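Local atomic coordinates of ubiquitin-like-specific protease 2 (Saccharomyces cerevisiae, PDB entry 5LNB), a protein that is a SUMO-specific cysteine protease, of which this chain carries the Ulp1-type catalytic domain, cleaving SUMO modifiers from proteins. Residues P21-K26 / K273-N278; S81-K86 / S96-W101; I161-S166 / I199-C204. All blocks are in the same frame, centred on the assembly; numbering follows the deposited sequence.

Interaction 1: P21-K26 / K273-N278; sequences PSLCYK and KLLQLN
Gln276 and Leu275, neighbours on helix 264-285, meet Pro21, Leu23 and Tyr25 on the chain that leads into and forms strand 23-26, so that one strand of a small two-stranded antiparallel sheet lies across the long helix 264-285. Strand 23-26 and helical segment 273-278 run almost at right angles (87°), their axes 8.1 Å apart at closest approach. On the helix side, the contact between the two segments is made by the adjacent residues Leu275 and Gln276.

The polar part is made by a single amide. Gln276 NE2 donates to Pro21 O at 2.9 Å in a nearly straight bond (168°) that lies both in the plane of the proline carbonyl and close to that of the glutamine amide. The other end of the same group is engaged as well, since Lys273 NZ, one turn earlier on the helix, bonds to Gln276 OE1 at 2.7 Å. Gripped through both its nitrogen and its oxygen, the amide has its rotation fixed, and the lysine charge probably polarises it into a better donor toward Pro21.

Apolar contacts fill the rest. Leu23 slants across the base of Leu275: its CD2 touches Leu275 CB at 3.9 Å, and its CD1 reaches the helix backbone. Beyond the strand, Phe56 and Phe60 of helix 51-67 also pack on Leu275, and Phe60 on Tyr25, while Pro21 is covered by Ile280 and Leu283 of the same long helix and by helix 289-294. The Tyr25 side chain leaves the strand toward the helix, and with CG opposite the backbone N (chi1 -164°) its ring reaches Leu275, whose two methyls gather at one ring carbon: Tyr25 CE2 lies 3.7 Å from Leu275 CD2 and 4.0 Å from Leu275 CD1.

Interaction 2: S81-K86 / S96-W101; sequences SFFYTK and SNVKKW
The backbones of segment 81-86, largely helical, and segment 96-101 come nearest at Lys86 and Asn97, whose CA atoms are 6.2 Å apart, and no hydrogen bond passes between them. Trp101 lies against Phe82, Phe83 and Lys86. One face of its six-membered ring receives the backbone CA of Phe83, which sits 4.1 Å from the ring centroid in a CH-pi contact, and CB of Phe82 comes up at the rim, 3.6 Å from Trp101 CH2. The Phe83 ring, its CG placed trans to the backbone N (chi1 169°), turns an edge toward the face of the indole five-membered ring in a T-shaped pair, with planes at 65° and centroids 5.2 Å apart. Farther out on the ring, Phe83 CE1 meets Val98 CB at 3.9 Å, the two side chains crossing at about a right angle. The short helix 82-87 and the weakly bonded helical turn 94-98 belong to the connection between the parallel neighbouring strands 76-78 and 112-119 of the catalytic domain's mixed sheet; Phe83 faces inward, reaching Ile115 of the second strand and Phe181 of helix 172-190. Near the surface, the aliphatic part of Lys86 slides antiparallel past Val98, with Lys86 CG 3.8 Å from Val98 CG1, and bends so that its CE lies 3.4 Å from Asn97 O. Asn97 sets its CB 3.3 Å from Lys86 O, while its ND2 is hydrogen-bonded to Asn90 O and Leu87 O, tying it to the end of helix 82-87 and to the loop that follows.

Interaction 3: I161-S166 / I199-C204; sequences ILTFDS and IKMKTC
Four backbone hydrogen bonds, all close to straight, join Ile161 and Thr163 to Lys200, Lys202 and Cys204. Thr163 O takes the shortest, from Cys204 N at 2.7 Å; Thr163 N gives to Lys202 O, Ile161 N to Lys200 O, and Lys202 N to Ile161 O at 3.0 Å. That last oxygen has a second donor, for Thr163 OG1 folds back along its own strand to reach it at 3.2 Å, and the two donors arrive from opposite faces of the carbonyl plane. Next along the pair a water bridges Asp165 and Cys204: it accepts from Asp165 N at 2.9 Å and donates to Cys204 O at 2.8 Å. This is the parallel pairing of a beta-alpha-beta unit, strands 159-164 and 199-203 linked through helix 172-190, with the second strand at one edge of the mixed sheet. The Asp165 carboxylate is hydrogen-bonded to His122 and His171; the bond to His122 is consistent with the Asp-His pair of the C48 cysteine protease triad. On the face carrying Ile161, Met201 and Thr163, Ile161 CD1 touches Ile199 CG2 at 3.7 Å and Thr163 OG1 lies 3.5 Å from Met201 CG, beneath Ile175 of the connecting helix. On the other face Cys204 SG, anti to its own carbonyl carbon (chi1 -61°), swings back over Leu162 to within 3.8 Å of Leu162 CB, and Trp237 of helix 230-238 packs on both Leu162 and Cys204.

In the fold
Interaction 1 joins a segment near the start of the modelled chain to helix 264-285 near its end and encloses the other two in sequence; interaction 2 closes before interaction 3 opens. The latter pair lie within the Ulp1-type catalytic domain, their centres 20 Å apart and nearest atoms about 9 Å, and both touch helix 172-190: interaction 3 pairs an inner strand of the mixed sheet with the edge strand 199-203, whereas interaction 2 packs against strand 112-119, near the opposite edge. Interaction 1 lies across the chain's centre from interaction 3, centres 34 Å apart, and brings the N-terminal hairpin and helix 264-285 together against helix 51-67, well away from Asp165 and His122.

Interaction 1: P21-K26 / K273-N278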
loop_
_atom_site.group_PDB
_atom_site.type_symbol
_atom_site.label_atom_id
_atom_site.label_comp_id
_atom_site.label_asym_id
_atom_site.label_seq_id
_atom_site.Cartn_x
_atom_site.Cartn_y
_atom_site.Cartn_z
ATOM N N PRO A 21 24.925 -0.039 -10.494
ATOM C CA PRO A 21 24.009 1.090 -10.693
ATOM C C PRO A 21 22.674 0.952 -9.952
ATOM O O PRO A 21 22.335 -0.110 -9.417
ATOM C CB PRO A 21 23.780 1.081 -12.203
ATOM C CG PRO A 21 23.971 -0.346 -12.596
ATOM C CD PRO A 21 25.059 -0.865 -11.707
ATOM N N SER A 22 21.914 2.041 -9.924
ATOM C CA SER A 22 20.593 1.988 -9.324
ATOM C C SER A 22 19.697 1.042 -10.112
ATOM O O SER A 22 19.787 0.948 -11.338
ATOM C CB SER A 22 19.978 3.383 -9.275
ATOM O OG SER A 22 20.853 4.289 -8.632
ATOM N N LEU A 23 18.836 0.327 -9.397
ATOM C CA LEU A 23 17.848 -0.515 -10.053
ATOM C C LEU A 23 16.834 0.345 -10.798
ATOM O O LEU A 23 16.267 1.290 -10.242
ATOM C CB LEU A 23 17.133 -1.396 -9.031
ATOM C CG LEU A 23 15.889 -2.131 -9.529
ATOM C CD1 LEU A 23 16.233 -3.065 -10.693
ATOM C CD2 LEU A 23 15.241 -2.881 -8.376
ATOM N N CYS A 24 16.609 0.012 -12.060
ATOM C CA CYS A 24 15.557 0.616 -12.864
ATOM C C CYS A 24 14.604 -0.506 -13.260
ATOM O O CYS A 24 14.974 -1.398 -14.029
ATOM C CB CYS A 24 16.143 1.320 -14.086
ATOM S SG CYS A 24 14.935 2.251 -15.007
ATOM N N TYR A 25 13.393 -0.485 -12.721
ATOM C CA TYR A 25 12.454 -1.580 -12.911
ATOM C C TYR A 25 11.236 -1.097 -13.689
ATOM O O TYR A 25 10.664 -0.049 -13.368
ATOM C CB TYR A 25 12.038 -2.176 -11.568
ATOM C CG TYR A 25 11.394 -3.529 -11.706
ATOM C CD1 TYR A 25 10.006 -3.665 -11.755
ATOM C CD2 TYR A 25 12.171 -4.670 -11.811
ATOM C CE1 TYR A 25 9.420 -4.913 -11.891
ATOM C CE2 TYR A 25 11.599 -5.913 -11.944
ATOM C CZ TYR A 25 10.230 -6.030 -11.982
ATOM O OH TYR A 25 9.691 -7.284 -12.125
ATOM N N LYS A 26 10.838 -1.873 -14.695
ATOM C CA LYS A 26 9.735 -1.549 -15.594
ATOM C C LYS A 26 8.577 -2.510 -15.344
ATOM O O LYS A 26 8.725 -3.722 -15.541
ATOM C CB LYS A 26 10.196 -1.644 -17.050
ATOM C CG LYS A 26 11.130 -2.843 -17.310
ATOM C CD LYS A 26 11.470 -3.012 -18.799
ATOM C CE LYS A 26 12.503 -4.123 -19.044
ATOM N NZ LYS A 26 13.913 -3.725 -18.720
ATOM N N LYS A 273 18.060 -6.795 -4.274
ATOM C CA LYS A 273 19.394 -7.165 -4.721
ATOM C C LYS A 273 19.325 -8.064 -5.949
ATOM O O LYS A 273 20.064 -7.874 -6.918
ATOM C CB LYS A 273 20.149 -7.854 -3.581
ATOM C CG LYS A 273 21.629 -8.061 -3.878
ATOM C CD LYS A 273 22.289 -6.724 -4.195
ATOM C CE LYS A 273 23.583 -6.890 -4.968
ATOM N NZ LYS A 273 24.078 -5.566 -5.424
ATOM N N LEU A 274 18.425 -9.045 -5.924
ATOM C CA LEU A 274 18.278 -9.957 -7.052
ATOM C C LEU A 274 17.784 -9.219 -8.294
ATOM O O LEU A 274 18.318 -9.409 -9.395
ATOM C CB LEU A 274 17.328 -11.087 -6.665
ATOM C CG LEU A 274 17.125 -12.296 -7.575
ATOM C CD1 LEU A 274 18.346 -12.564 -8.444
ATOM C CD2 LEU A 274 16.807 -13.507 -6.697
ATOM N N LEU A 275 16.761 -8.368 -8.137
ATOM C CA LEU A 275 16.277 -7.581 -9.267
ATOM C C LEU A 275 17.387 -6.719 -9.859
ATOM O O LEU A 275 17.432 -6.506 -11.079
ATOM C CB LEU A 275 15.096 -6.705 -8.842
ATOM C CG LEU A 275 13.780 -7.414 -8.503
ATOM C CD1 LEU A 275 12.707 -6.404 -8.116
ATOM C CD2 LEU A 275 13.300 -8.277 -9.668
ATOM N N GLN A 276 18.289 -6.217 -9.012
ATOM C CA GLN A 276 19.394 -5.403 -9.499
ATOM C C GLN A 276 20.372 -6.248 -10.303
ATOM O O GLN A 276 20.839 -5.834 -11.371
ATOM C CB GLN A 276 20.097 -4.737 -8.321
ATOM C CG GLN A 276 20.943 -3.543 -8.681
ATOM C CD GLN A 276 22.351 -3.670 -8.155
ATOM O OE1 GLN A 276 22.712 -4.695 -7.580
ATOM N NE2 GLN A 276 23.156 -2.630 -8.347
ATOM N N LEU A 277 20.688 -7.443 -9.803
ATOM C CA LEU A 277 21.630 -8.306 -10.501
ATOM C C LEU A 277 21.118 -8.668 -11.888
ATOM O O LEU A 277 21.886 -8.688 -12.857
ATOM C CB LEU A 277 21.906 -9.557 -9.668
ATOM C CG LEU A 277 22.756 -9.256 -8.429
ATOM C CD1 LEU A 277 22.891 -10.482 -7.531
ATOM C CD2 LEU A 277 24.139 -8.756 -8.859
ATOM N N ASN A 278 19.821 -8.946 -12.011
ATOM C CA ASN A 278 19.279 -9.212 -13.339
ATOM C C ASN A 278 19.360 -7.970 -14.221
ATOM O O ASN A 278 19.702 -8.065 -15.404
ATOM C CB ASN A 278 17.845 -9.718 -13.230
ATOM C CG ASN A 278 17.749 -11.012 -12.450
ATOM O OD1 ASN A 278 18.726 -11.747 -12.327
ATOM N ND2 ASN A 278 16.567 -11.298 -11.920
#

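Interaction 2: S81-K86 / S96-W101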
loop_
_atom_site.group_PDB
_atom_site.type_symbol
_atom_site.label_atom_id
_atom_site.label_comp_id
_atom_site.label_asym_id
_atom_site.label_seq_id
_atom_site.Cartn_x
_atom_site.Cartn_y
_atom_site.Cartn_z
ATOM N N SER A 81 2.430 6.807 -1.664
ATOM C CA SER A 81 2.380 7.336 -0.304
ATOM C C SER A 81 2.230 8.853 -0.270
ATOM O O SER A 81 1.723 9.392 0.718
ATOM C CB SER A 81 3.633 6.938 0.467
ATOM O OG SER A 81 4.785 7.502 -0.125
ATOM N N PHE A 82 2.654 9.557 -1.318
ATOM C CA PHE A 82 2.542 11.010 -1.305
ATOM C C PHE A 82 1.114 11.510 -1.469
ATOM O O PHE A 82 0.865 12.679 -1.162
ATOM C CB PHE A 82 3.439 11.618 -2.383
ATOM C CG PHE A 82 4.899 11.399 -2.128
ATOM C CD1 PHE A 82 5.541 10.278 -2.632
ATOM C CD2 PHE A 82 5.625 12.296 -1.358
ATOM C CE1 PHE A 82 6.884 10.069 -2.399
ATOM C CE2 PHE A 82 6.975 12.090 -1.119
ATOM C CZ PHE A 82 7.603 10.975 -1.639
ATOM N N PHE A 83 0.169 10.664 -1.897
ATOM C CA PHE A 83 -1.215 11.111 -2.022
ATOM C C PHE A 83 -1.766 11.610 -0.686
ATOM O O PHE A 83 -2.246 12.748 -0.580
ATOM C CB PHE A 83 -2.093 9.986 -2.579
ATOM C CG PHE A 83 -3.568 10.276 -2.493
ATOM C CD1 PHE A 83 -4.177 11.112 -3.410
ATOM C CD2 PHE A 83 -4.341 9.723 -1.486
ATOM C CE1 PHE A 83 -5.538 11.377 -3.333
ATOM C CE2 PHE A 83 -5.701 9.993 -1.398
ATOM C CZ PHE A 83 -6.297 10.818 -2.324
ATOM N N TYR A 84 -1.725 10.763 0.351
ATOM C CA TYR A 84 -2.315 11.171 1.625
ATOM C C TYR A 84 -1.638 12.420 2.156
ATOM O O TYR A 84 -2.304 13.348 2.626
ATOM C CB TYR A 84 -2.231 10.041 2.653
ATOM C CG TYR A 84 -2.860 10.390 3.982
ATOM C CD1 TYR A 84 -2.104 10.970 4.998
ATOM C CD2 TYR A 84 -4.196 10.120 4.230
ATOM C CE1 TYR A 84 -2.663 11.282 6.220
ATOM C CE2 TYR A 84 -4.771 10.428 5.444
ATOM C CZ TYR A 84 -4.005 11.008 6.437
ATOM O OH TYR A 84 -4.570 11.325 7.648
ATOM N N THR A 85 -0.311 12.472 2.070
ATOM C CA THR A 85 0.408 13.657 2.523
ATOM C C THR A 85 -0.062 14.905 1.784
ATOM O O THR A 85 -0.227 15.973 2.385
ATOM C CB THR A 85 1.904 13.438 2.332
ATOM O OG1 THR A 85 2.305 12.296 3.101
ATOM C CG2 THR A 85 2.698 14.676 2.767
ATOM N N LYS A 86 -0.283 14.791 0.472
ATOM C CA LYS A 86 -0.806 15.932 -0.268
ATOM C C LYS A 86 -2.217 16.261 0.197
ATOM O O LYS A 86 -2.549 17.431 0.420
ATOM C CB LYS A 86 -0.779 15.640 -1.770
ATOM C CG LYS A 86 -1.154 16.824 -2.662
ATOM C CD LYS A 86 -0.085 17.912 -2.628
ATOM C CE LYS A 86 -0.368 18.994 -3.656
ATOM N NZ LYS A 86 0.330 20.250 -3.303
ATOM N N SER A 96 -9.363 20.138 -2.889
ATOM C CA SER A 96 -8.574 21.019 -3.745
ATOM C C SER A 96 -7.109 20.616 -3.783
ATOM O O SER A 96 -6.431 20.852 -4.789
ATOM C CB SER A 96 -8.688 22.467 -3.270
ATOM O OG SER A 96 -10.003 22.949 -3.468
ATOM N N ASN A 97 -6.597 20.027 -2.696
ATOM C CA ASN A 97 -5.180 19.686 -2.631
ATOM C C ASN A 97 -4.816 18.617 -3.654
ATOM O O ASN A 97 -3.722 18.653 -4.227
ATOM C CB ASN A 97 -4.808 19.219 -1.220
ATOM C CG ASN A 97 -4.920 20.323 -0.187
ATOM O OD1 ASN A 97 -4.832 21.502 -0.519
ATOM N ND2 ASN A 97 -5.107 19.944 1.078
ATOM N N VAL A 98 -5.715 17.663 -3.899
ATOM C CA VAL A 98 -5.424 16.511 -4.744
ATOM C C VAL A 98 -6.297 16.472 -5.995
ATOM O O VAL A 98 -6.336 15.446 -6.677
ATOM C CB VAL A 98 -5.554 15.194 -3.957
ATOM C CG1 VAL A 98 -4.474 15.096 -2.898
ATOM C CG2 VAL A 98 -6.942 15.073 -3.324
ATOM N N LYS A 99 -6.993 17.563 -6.327
ATOM C CA LYS A 99 -7.865 17.541 -7.502
ATOM C C LYS A 99 -7.082 17.228 -8.773
ATOM O O LYS A 99 -7.492 16.382 -9.575
ATOM C CB LYS A 99 -8.610 18.867 -7.650
ATOM C CG LYS A 99 -9.589 18.859 -8.822
ATOM C CD LYS A 99 -10.620 19.958 -8.708
ATOM C CE LYS A 99 -11.537 19.996 -9.937
ATOM N NZ LYS A 99 -12.216 18.683 -10.180
ATOM N N LYS A 100 -5.951 17.902 -8.986
ATOM C CA LYS A 100 -5.141 17.577 -10.156
ATOM C C LYS A 100 -4.581 16.166 -10.053
ATOM O O LYS A 100 -4.490 15.450 -11.055
ATOM C CB LYS A 100 -4.013 18.596 -10.319
ATOM C CG LYS A 100 -3.083 18.297 -11.477
ATOM C CD LYS A 100 -1.905 19.263 -11.522
ATOM C CE LYS A 100 -2.371 20.711 -11.552
ATOM N NZ LYS A 100 -1.295 21.623 -12.048
ATOM N N TRP A 101 -4.218 15.752 -8.838
ATOM C CA TRP A 101 -3.721 14.403 -8.597
ATOM C C TRP A 101 -4.664 13.337 -9.144
ATOM O O TRP A 101 -4.216 12.344 -9.718
ATOM C CB TRP A 101 -3.532 14.199 -7.096
ATOM C CG TRP A 101 -2.666 13.039 -6.731
ATOM C CD1 TRP A 101 -2.948 11.707 -6.883
ATOM C CD2 TRP A 101 -1.380 13.109 -6.116
ATOM N NE1 TRP A 101 -1.900 10.946 -6.413
ATOM C CE2 TRP A 101 -0.928 11.785 -5.934
ATOM C CE3 TRP A 101 -0.564 14.164 -5.699
ATOM C CZ2 TRP A 101 0.307 11.492 -5.364
ATOM C CZ3 TRP A 101 0.672 13.867 -5.133
ATOM C CH2 TRP A 101 1.092 12.545 -4.974
#

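Interaction 3: I161-S166 / I199-C204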
loop_
_atom_site.group_PDB
_atom_site.type_symbol
_atom_site.label_atom_id
_atom_site.label_comp_id
_atom_site.label_asym_id
_atom_site.label_seq_id
_atom_site.Cartn_x
_atom_site.Cartn_y
_atom_site.Cartn_z
ATOM N N ILE A 161 -13.369 1.389 4.899
ATOM C CA ILE A 161 -11.966 1.765 4.816
ATOM C C ILE A 161 -11.221 0.824 5.753
ATOM O O ILE A 161 -11.209 1.026 6.969
ATOM C CB ILE A 161 -11.743 3.235 5.171
ATOM C CG1 ILE A 161 -12.551 4.125 4.208
ATOM C CG2 ILE A 161 -10.239 3.569 5.145
ATOM C CD1 ILE A 161 -12.498 5.595 4.532
ATOM N N LEU A 162 -10.633 -0.228 5.187
ATOM C CA LEU A 162 -9.955 -1.250 5.978
ATOM C C LEU A 162 -8.573 -0.729 6.368
ATOM O O LEU A 162 -7.688 -0.599 5.515
ATOM C CB LEU A 162 -9.875 -2.551 5.183
ATOM C CG LEU A 162 -11.199 -3.048 4.582
ATOM C CD1 LEU A 162 -10.985 -4.303 3.724
ATOM C CD2 LEU A 162 -12.248 -3.311 5.671
ATOM N N THR A 163 -8.395 -0.418 7.652
ATOM C CA THR A 163 -7.214 0.266 8.173
ATOM C C THR A 163 -6.431 -0.676 9.081
ATOM O O THR A 163 -6.995 -1.244 10.027
ATOM C CB THR A 163 -7.621 1.521 8.956
ATOM O OG1 THR A 163 -8.553 2.283 8.185
ATOM C CG2 THR A 163 -6.409 2.396 9.264
ATOM N N PHE A 164 -5.130 -0.832 8.813
ATOM C CA PHE A 164 -4.325 -1.805 9.542
ATOM C C PHE A 164 -2.961 -1.217 9.892
ATOM O O PHE A 164 -2.322 -0.549 9.071
ATOM C CB PHE A 164 -4.172 -3.117 8.749
ATOM C CG PHE A 164 -3.969 -2.920 7.263
ATOM C CD1 PHE A 164 -2.695 -3.014 6.700
ATOM C CD2 PHE A 164 -5.048 -2.635 6.429
ATOM C CE1 PHE A 164 -2.502 -2.838 5.338
ATOM C CE2 PHE A 164 -4.859 -2.447 5.064
ATOM C CZ PHE A 164 -3.583 -2.555 4.515
ATOM N N ASP A 165 -2.535 -1.468 11.127
ATOM C CA ASP A 165 -1.380 -0.811 11.721
ATOM C C ASP A 165 -0.688 -1.817 12.628
ATOM O O ASP A 165 -1.341 -2.437 13.469
ATOM C CB ASP A 165 -1.826 0.422 12.521
ATOM C CG ASP A 165 -0.669 1.202 13.124
ATOM O OD1 ASP A 165 0.512 0.850 12.903
ATOM O OD2 ASP A 165 -0.954 2.196 13.823
ATOM N N SER A 166 0.623 -1.980 12.455
ATOM C CA SER A 166 1.364 -2.888 13.315
ATOM C C SER A 166 1.514 -2.344 14.728
ATOM O O SER A 166 1.798 -3.121 15.642
ATOM C CB SER A 166 2.741 -3.193 12.716
ATOM O OG SER A 166 3.436 -1.996 12.425
ATOM N N ILE A 199 -19.779 5.699 5.177
ATOM C CA ILE A 199 -18.353 5.405 5.093
ATOM C C ILE A 199 -17.861 5.037 6.486
ATOM O O ILE A 199 -17.963 5.841 7.425
ATOM C CB ILE A 199 -17.574 6.596 4.516
ATOM C CG1 ILE A 199 -18.265 7.104 3.241
ATOM C CG2 ILE A 199 -16.121 6.220 4.239
ATOM C CD1 ILE A 199 -17.609 8.298 2.653
ATOM N N LYS A 200 -17.328 3.827 6.621
ATOM C CA LYS A 200 -16.949 3.275 7.913
ATOM C C LYS A 200 -15.475 2.909 7.892
ATOM O O LYS A 200 -15.028 2.151 7.022
ATOM C CB LYS A 200 -17.803 2.054 8.258
ATOM C CG LYS A 200 -19.274 2.385 8.468
ATOM C CD LYS A 200 -19.452 3.496 9.509
ATOM C CE LYS A 200 -20.915 3.908 9.676
ATOM N NZ LYS A 200 -21.026 5.201 10.411
ATOM N N MET A 201 -14.720 3.461 8.837
ATOM C CA MET A 201 -13.384 2.959 9.102
ATOM C C MET A 201 -13.500 1.660 9.889
ATOM O O MET A 201 -14.218 1.602 10.893
ATOM C CB MET A 201 -12.554 3.980 9.877
ATOM C CG MET A 201 -11.157 3.446 10.188
ATOM S SD MET A 201 -10.234 4.345 11.450
ATOM C CE MET A 201 -11.221 4.035 12.919
ATOM N N LYS A 202 -12.820 0.613 9.423
ATOM C CA LYS A 202 -12.780 -0.664 10.122
ATOM C C LYS A 202 -11.337 -0.936 10.520
ATOM O O LYS A 202 -10.461 -1.026 9.654
ATOM C CB LYS A 202 -13.333 -1.793 9.248
ATOM C CG LYS A 202 -14.751 -1.552 8.719
ATOM C CD LYS A 202 -15.825 -1.851 9.758
ATOM C CE LYS A 202 -17.215 -1.631 9.182
ATOM N NZ LYS A 202 -18.320 -1.832 10.181
ATOM N N THR A 203 -11.088 -1.022 11.825
ATOM C CA THR A 203 -9.758 -1.298 12.367
ATOM C C THR A 203 -9.476 -2.781 12.184
ATOM O O THR A 203 -10.129 -3.621 12.809
ATOM C CB THR A 203 -9.689 -0.905 13.845
ATOM O OG1 THR A 203 -9.802 0.516 13.971
ATOM C CG2 THR A 203 -8.373 -1.356 14.478
ATOM N N CYS A 204 -8.524 -3.111 11.328
ATOM C CA CYS A 204 -8.337 -4.513 10.993
ATOM C C CYS A 204 -7.101 -5.070 11.674
ATOM O O CYS A 204 -6.017 -4.491 11.545
ATOM C CB CYS A 204 -8.228 -4.689 9.476
ATOM S SG CYS A 204 -9.713 -4.135 8.616
HETATM O O HOH W 1 -4.767 -2.329 12.757
#